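Local structure of malate dehydrogenase (Plasmodium falciparum, 5NFR) at residues G10-I15 against A231-I236; E23-L28 against M239-L244. The protein probably catalyses the reversible, NAD-dependent interconversion of malate and oxaloacetate, as a member of the lactate/malate dehydrogenase superfamily. One frame throughout, in Å; residues are numbered along the deposited sequence.

Contact 1: residues G10-I15 against A231-I236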
loop_
_atom_site.group_PDB
_atom_site.type_symbol
_atom_site.label_atom_id
_atom_site.label_comp_id
_atom_site.label_asym_id
_atom_site.label_seq_id
_atom_site.Cartn_x
_atom_site.Cartn_y
_atom_site.Cartn_z
ATOM N N GLY A 10 -32.655 19.543 -12.228
ATOM C CA GLY A 10 -31.412 19.043 -12.755
ATOM C C GLY A 10 -31.593 17.914 -13.797
ATOM O O GLY A 10 -32.667 17.712 -14.388
ATOM N N GLN A 11 -30.521 17.158 -14.007
ATOM C CA GLN A 11 -30.477 16.121 -14.980
ATOM C C GLN A 11 -31.640 15.083 -14.792
ATOM O O GLN A 11 -32.364 14.817 -15.751
ATOM C CB GLN A 11 -29.123 15.393 -14.974
ATOM C CG GLN A 11 -28.099 15.950 -15.931
ATOM C CD GLN A 11 -28.396 15.777 -17.435
ATOM O OE1 GLN A 11 -29.207 16.531 -17.975
ATOM N NE2 GLN A 11 -27.829 14.721 -18.078
ATOM N N ILE A 12 -31.764 14.557 -13.583
ATOM C CA ILE A 12 -32.701 13.526 -13.277
ATOM C C ILE A 12 -34.133 13.981 -13.458
ATOM O O ILE A 12 -34.898 13.399 -14.228
ATOM C CB ILE A 12 -32.472 12.883 -11.955
ATOM C CG1 ILE A 12 -31.135 12.136 -11.971
ATOM C CG2 ILE A 12 -33.550 11.836 -11.756
ATOM C CD1 ILE A 12 -30.703 11.536 -10.663
ATOM N N GLY A 13 -34.439 15.100 -12.872
ATOM C CA GLY A 13 -35.734 15.736 -12.974
ATOM C C GLY A 13 -36.123 15.945 -14.410
ATOM O O GLY A 13 -37.261 15.608 -14.786
ATOM N N ALA A 14 -35.242 16.565 -15.204
ATOM C CA ALA A 14 -35.610 16.851 -16.586
ATOM C C ALA A 14 -35.928 15.542 -17.357
ATOM O O ALA A 14 -36.836 15.505 -18.160
ATOM C CB ALA A 14 -34.540 17.601 -17.264
ATOM N N ILE A 15 -35.125 14.507 -17.163
ATOM C CA ILE A 15 -35.265 13.273 -17.905
ATOM C C ILE A 15 -36.588 12.531 -17.473
ATOM O O ILE A 15 -37.306 12.091 -18.320
ATOM C CB ILE A 15 -34.062 12.357 -17.731
ATOM C CG1 ILE A 15 -32.818 12.919 -18.462
ATOM C CG2 ILE A 15 -34.345 10.971 -18.320
ATOM C CD1 ILE A 15 -31.514 12.217 -18.122
ATOM N N ALA A 231 -30.804 6.022 -16.043
ATOM C CA ALA A 231 -31.329 4.886 -15.336
ATOM C C ALA A 231 -32.140 5.295 -14.057
ATOM O O ALA A 231 -33.275 4.864 -13.915
ATOM C CB ALA A 231 -30.256 3.864 -15.007
ATOM N N PRO A 232 -31.615 6.306 -13.314
ATOM C CA PRO A 232 -32.466 6.805 -12.195
ATOM C C PRO A 232 -33.786 7.366 -12.649
ATOM O O PRO A 232 -34.815 7.066 -12.037
ATOM C CB PRO A 232 -31.614 7.916 -11.615
ATOM C CG PRO A 232 -30.201 7.447 -11.887
ATOM C CD PRO A 232 -30.209 6.720 -13.190
ATOM N N ALA A 233 -33.787 8.102 -13.745
ATOM C CA ALA A 233 -35.056 8.655 -14.231
ATOM C C ALA A 233 -36.102 7.505 -14.649
ATOM O O ALA A 233 -37.284 7.635 -14.490
ATOM C CB ALA A 233 -34.777 9.572 -15.387
ATOM N N ALA A 234 -35.572 6.464 -15.247
ATOM C CA ALA A 234 -36.394 5.346 -15.816
ATOM C C ALA A 234 -37.009 4.558 -14.636
ATOM O O ALA A 234 -38.181 4.397 -14.552
ATOM C CB ALA A 234 -35.540 4.416 -16.651
ATOM N N ALA A 235 -36.180 4.252 -13.666
ATOM C CA ALA A 235 -36.654 3.720 -12.373
ATOM C C ALA A 235 -37.766 4.552 -11.749
ATOM O O ALA A 235 -38.775 4.016 -11.345
ATOM C CB ALA A 235 -35.520 3.612 -11.408
ATOM N N ILE A 236 -37.578 5.849 -11.659
ATOM C CA ILE A 236 -38.567 6.768 -11.052
ATOM C C ILE A 236 -39.861 6.588 -11.818
ATOM O O ILE A 236 -40.920 6.438 -11.198
ATOM C CB ILE A 236 -38.072 8.259 -11.002
ATOM C CG1 ILE A 236 -36.947 8.374 -10.002
ATOM C CG2 ILE A 236 -39.183 9.206 -10.623
ATOM C CD1 ILE A 236 -36.091 9.635 -10.141
#
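Ile12 reaches across to helix 230-244 with both of its branches, each landing on a different residue. The longer branch runs out to Ile12 CD1, which lies 3.9 Å from CB of Pro232. The short branch turns the other way along the opposing helix, and Ile12 CG2 comes to 3.7 Å from CD1 of Ile236. In both encounters the side chains cross at about a right angle, and on the Ile12 side a single methyl does each touching. The split follows from the first torsion (chi1 -65°), which places CG1 beside the backbone N and CG2 beside the carbonyl carbon. Pro232 and Ile236 are one helical turn apart, and Ala233 sits on the same face, its CB 4.0 Å from the carbonyl O of Ile12.

Gly10 is the N-cap of helix 11-22, and with Gly8 and Gly13 it forms the GxGxxG pattern of the Rossmann fold, part of the predicted NAD(+) site. The contact thus sets the first turn of the dinucleotide-binding helix against a helix of the alpha/beta C-terminal domain. The axes of helices 11-15 and 231-236 approach to 8.6 Å with a crossing angle of -48°, a separation consistent with alanine at the point of nearest backbone approach, where the CA atoms of Ile12 and Ala233 are 5.5 Å apart.

One turn after Ile12, Ile15 presents CG2 to the methyl of Ala233, CB, at 3.3 Å, shorter than usual for two methyls and so possibly a matter of coordinate error at 2.4 Å resolution. Val16 and Leu19 of the same helix also touch Ala233. Ile236 in turn leans on Val117, another predicted NAD(+) residue, while Asp44 of the second subunit accepts a hydrogen bond from the backbone N of Ala231.

Contact 2: residues E23-L28 against M239-L244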
loop_
_atom_site.group_PDB
_atom_site.type_symbol
_atom_site.label_atom_id
_atom_site.label_comp_id
_atom_site.label_asym_id
_atom_site.label_seq_id
_atom_site.Cartn_x
_atom_site.Cartn_y
_atom_site.Cartn_z
ATOM N N GLU A 23 -44.777 8.875 -22.303
ATOM C CA GLU A 23 -45.937 8.051 -21.962
ATOM C C GLU A 23 -47.190 8.774 -21.583
ATOM O O GLU A 23 -48.100 8.196 -21.053
ATOM C CB GLU A 23 -45.553 7.083 -20.871
ATOM C CG GLU A 23 -44.447 6.131 -21.292
ATOM C CD GLU A 23 -44.355 4.925 -20.385
ATOM O OE1 GLU A 23 -45.367 4.201 -20.326
ATOM O OE2 GLU A 23 -43.276 4.739 -19.668
ATOM N N ASN A 24 -47.283 10.025 -21.862
ATOM C CA ASN A 24 -48.434 10.819 -21.510
ATOM C C ASN A 24 -48.906 10.633 -20.036
ATOM O O ASN A 24 -50.112 10.609 -19.802
ATOM C CB ASN A 24 -49.537 10.504 -22.491
ATOM C CG ASN A 24 -49.580 11.437 -23.629
ATOM O OD1 ASN A 24 -49.991 12.604 -23.465
ATOM N ND2 ASN A 24 -49.357 10.939 -24.788
ATOM N N LEU A 25 -47.995 10.502 -19.067
ATOM C CA LEU A 25 -48.386 10.236 -17.696
ATOM C C LEU A 25 -49.122 11.359 -17.070
ATOM O O LEU A 25 -49.849 11.157 -16.097
ATOM C CB LEU A 25 -47.174 9.863 -16.831
ATOM C CG LEU A 25 -46.411 8.595 -17.249
ATOM C CD1 LEU A 25 -45.348 8.216 -16.245
ATOM C CD2 LEU A 25 -47.380 7.428 -17.449
ATOM N N GLY A 26 -48.837 12.586 -17.482
ATOM C CA GLY A 26 -49.453 13.766 -16.788
ATOM C C GLY A 26 -48.878 15.126 -17.211
ATOM O O GLY A 26 -47.935 15.159 -17.950
ATOM N N ASP A 27 -49.548 16.204 -16.830
ATOM C CA ASP A 27 -49.031 17.514 -16.918
ATOM C C ASP A 27 -47.802 17.680 -15.994
ATOM O O ASP A 27 -47.773 17.128 -14.895
ATOM C CB ASP A 27 -50.073 18.537 -16.521
ATOM C CG ASP A 27 -51.194 18.595 -17.491
ATOM O OD1 ASP A 27 -50.972 18.399 -18.714
ATOM O OD2 ASP A 27 -52.315 18.893 -17.066
ATOM N N LEU A 28 -46.791 18.404 -16.447
ATOM C CA LEU A 28 -45.603 18.590 -15.637
ATOM C C LEU A 28 -45.599 19.943 -14.969
ATOM O O LEU A 28 -45.937 20.968 -15.570
ATOM C CB LEU A 28 -44.349 18.444 -16.451
ATOM C CG LEU A 28 -44.216 17.088 -17.118
ATOM C CD1 LEU A 28 -42.930 17.082 -17.986
ATOM C CD2 LEU A 28 -44.167 15.953 -16.089
ATOM N N MET A 239 -41.943 3.622 -11.033
ATOM C CA MET A 239 -42.684 3.771 -9.789
ATOM C C MET A 239 -43.846 4.735 -9.951
ATOM O O MET A 239 -44.888 4.562 -9.294
ATOM C CB MET A 239 -41.752 4.309 -8.670
ATOM C CG MET A 239 -40.553 3.401 -8.414
ATOM S SD MET A 239 -39.268 4.079 -7.370
ATOM C CE MET A 239 -40.081 4.202 -5.775
ATOM N N ILE A 240 -43.679 5.828 -10.718
ATOM C CA ILE A 240 -44.808 6.749 -10.970
ATOM C C ILE A 240 -46.031 5.881 -11.622
ATOM O O ILE A 240 -47.158 6.080 -11.295
ATOM C CB ILE A 240 -44.416 7.903 -11.894
ATOM C CG1 ILE A 240 -43.434 8.846 -11.206
ATOM C CG2 ILE A 240 -45.633 8.704 -12.311
ATOM C CD1 ILE A 240 -42.836 9.980 -12.036
ATOM N N LYS A 241 -45.665 5.075 -12.618
ATOM C CA LYS A 241 -46.538 4.408 -13.482
ATOM C C LYS A 241 -47.324 3.382 -12.596
ATOM O O LYS A 241 -48.554 3.292 -12.666
ATOM C CB LYS A 241 -45.719 3.693 -14.564
ATOM C CG LYS A 241 -46.331 3.526 -15.936
ATOM C CD LYS A 241 -45.252 3.157 -16.949
ATOM C CE LYS A 241 -45.723 2.265 -18.106
ATOM N NZ LYS A 241 -45.951 0.848 -17.636
ATOM N N SER A 242 -46.596 2.676 -11.737
ATOM C CA SER A 242 -47.202 1.751 -10.821
ATOM C C SER A 242 -48.201 2.370 -9.837
ATOM O O SER A 242 -49.232 1.769 -9.510
ATOM C CB SER A 242 -46.126 1.017 -10.051
ATOM O OG SER A 242 -46.756 -0.053 -9.393
ATOM N N TYR A 243 -47.950 3.623 -9.463
ATOM C CA TYR A 243 -48.940 4.406 -8.662
ATOM C C TYR A 243 -50.149 4.871 -9.491
ATOM O O TYR A 243 -51.249 4.671 -9.091
ATOM C CB TYR A 243 -48.237 5.608 -7.941
ATOM C CG TYR A 243 -49.166 6.458 -7.104
ATOM C CD1 TYR A 243 -49.380 6.145 -5.797
ATOM C CD2 TYR A 243 -49.860 7.535 -7.625
ATOM C CE1 TYR A 243 -50.339 6.837 -5.016
ATOM C CE2 TYR A 243 -50.725 8.275 -6.877
ATOM C CZ TYR A 243 -50.973 7.900 -5.575
ATOM O OH TYR A 243 -51.740 8.622 -4.757
ATOM N N LEU A 244 -49.919 5.620 -10.568
ATOM C CA LEU A 244 -50.974 6.207 -11.364
ATOM C C LEU A 244 -51.934 5.164 -11.947
ATOM O O LEU A 244 -53.106 5.428 -12.097
ATOM C CB LEU A 244 -50.394 6.992 -12.543
ATOM C CG LEU A 244 -49.796 8.299 -12.207
ATOM C CD1 LEU A 244 -49.286 8.995 -13.473
ATOM C CD2 LEU A 244 -50.787 9.235 -11.493
#
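Apolar packing centres on Leu25, whose side chain meets two residues one helical turn apart on helix 230-244. Leu25 CD1 lies 4.0 Å from CG2 of Ile240, the two side chains meeting at a slant, and Leu25 CB is 4.1 Å from CD1 of Leu244. With chi1 at -62°, CG of Leu25 lies beside its own backbone N and the branched end is carried toward Ile240, while CB remains near Leu244. The other methyl, Leu25 CD2, faces the aliphatic part of Lys241, 4.3 Å from Lys241 CG. Leu244 CD1 also approaches the backbone, 3.4 Å from the carbonyl O of Leu25. Ile240 also packs on Cys20 of helix 11-22 and on Ile72 and Val74 of strand 72-75.

The backbone of residues 23-28 makes the turn between the first helix of the Rossmann domain and its second strand, within a beta-alpha-beta crossover. A Schellman motif ends helix 11-22: Asn24, with positive phi (47°), is its C-prime residue, Leu25 N bonds back to Cys20 O and Asn24 N to Leu21 O. The chain then enters strand 27-31, and it is just after the helix end that Leu25 is turned toward the C-terminal domain.

The charged pair meets through carbon rather than through its charges. Glu23 and Lys241 cross at about a right angle at the partly exposed margin, where the carboxylate lies against the methylene chain of the lysine. Glu23 OE1 is 3.0 Å from Lys241 CE, a short approach that may reflect coordinate error, whereas Lys241 NZ stands 4.3 Å from Glu23 OE1, beyond salt-bridge distance, and the attraction is probably modest. Bends at chi3 and chi4 of Lys241 accompany this offset; NZ also has a long, weak ion pair with Glu247.

In the fold
From the N terminus, the chain passes through strand 3-7 into residues 10-15 of contact 1, the N-cap and first turn of helix 11-22, and then through residues 23-28 of contact 2, the turn that leads into strand 27-31. More than two hundred residues later it returns as helix 230-244, giving first residues 231-236 and then 239-244. Each contact therefore closes a long loop, of 215 and 210 intervening residues respectively. Because the segments alternate along the chain, the loops cross rather than nest. With centres 13 Å apart, the contacts tie two successive levels of one C-terminal-domain helix to the first helix of the Rossmann domain and the turn that follows it.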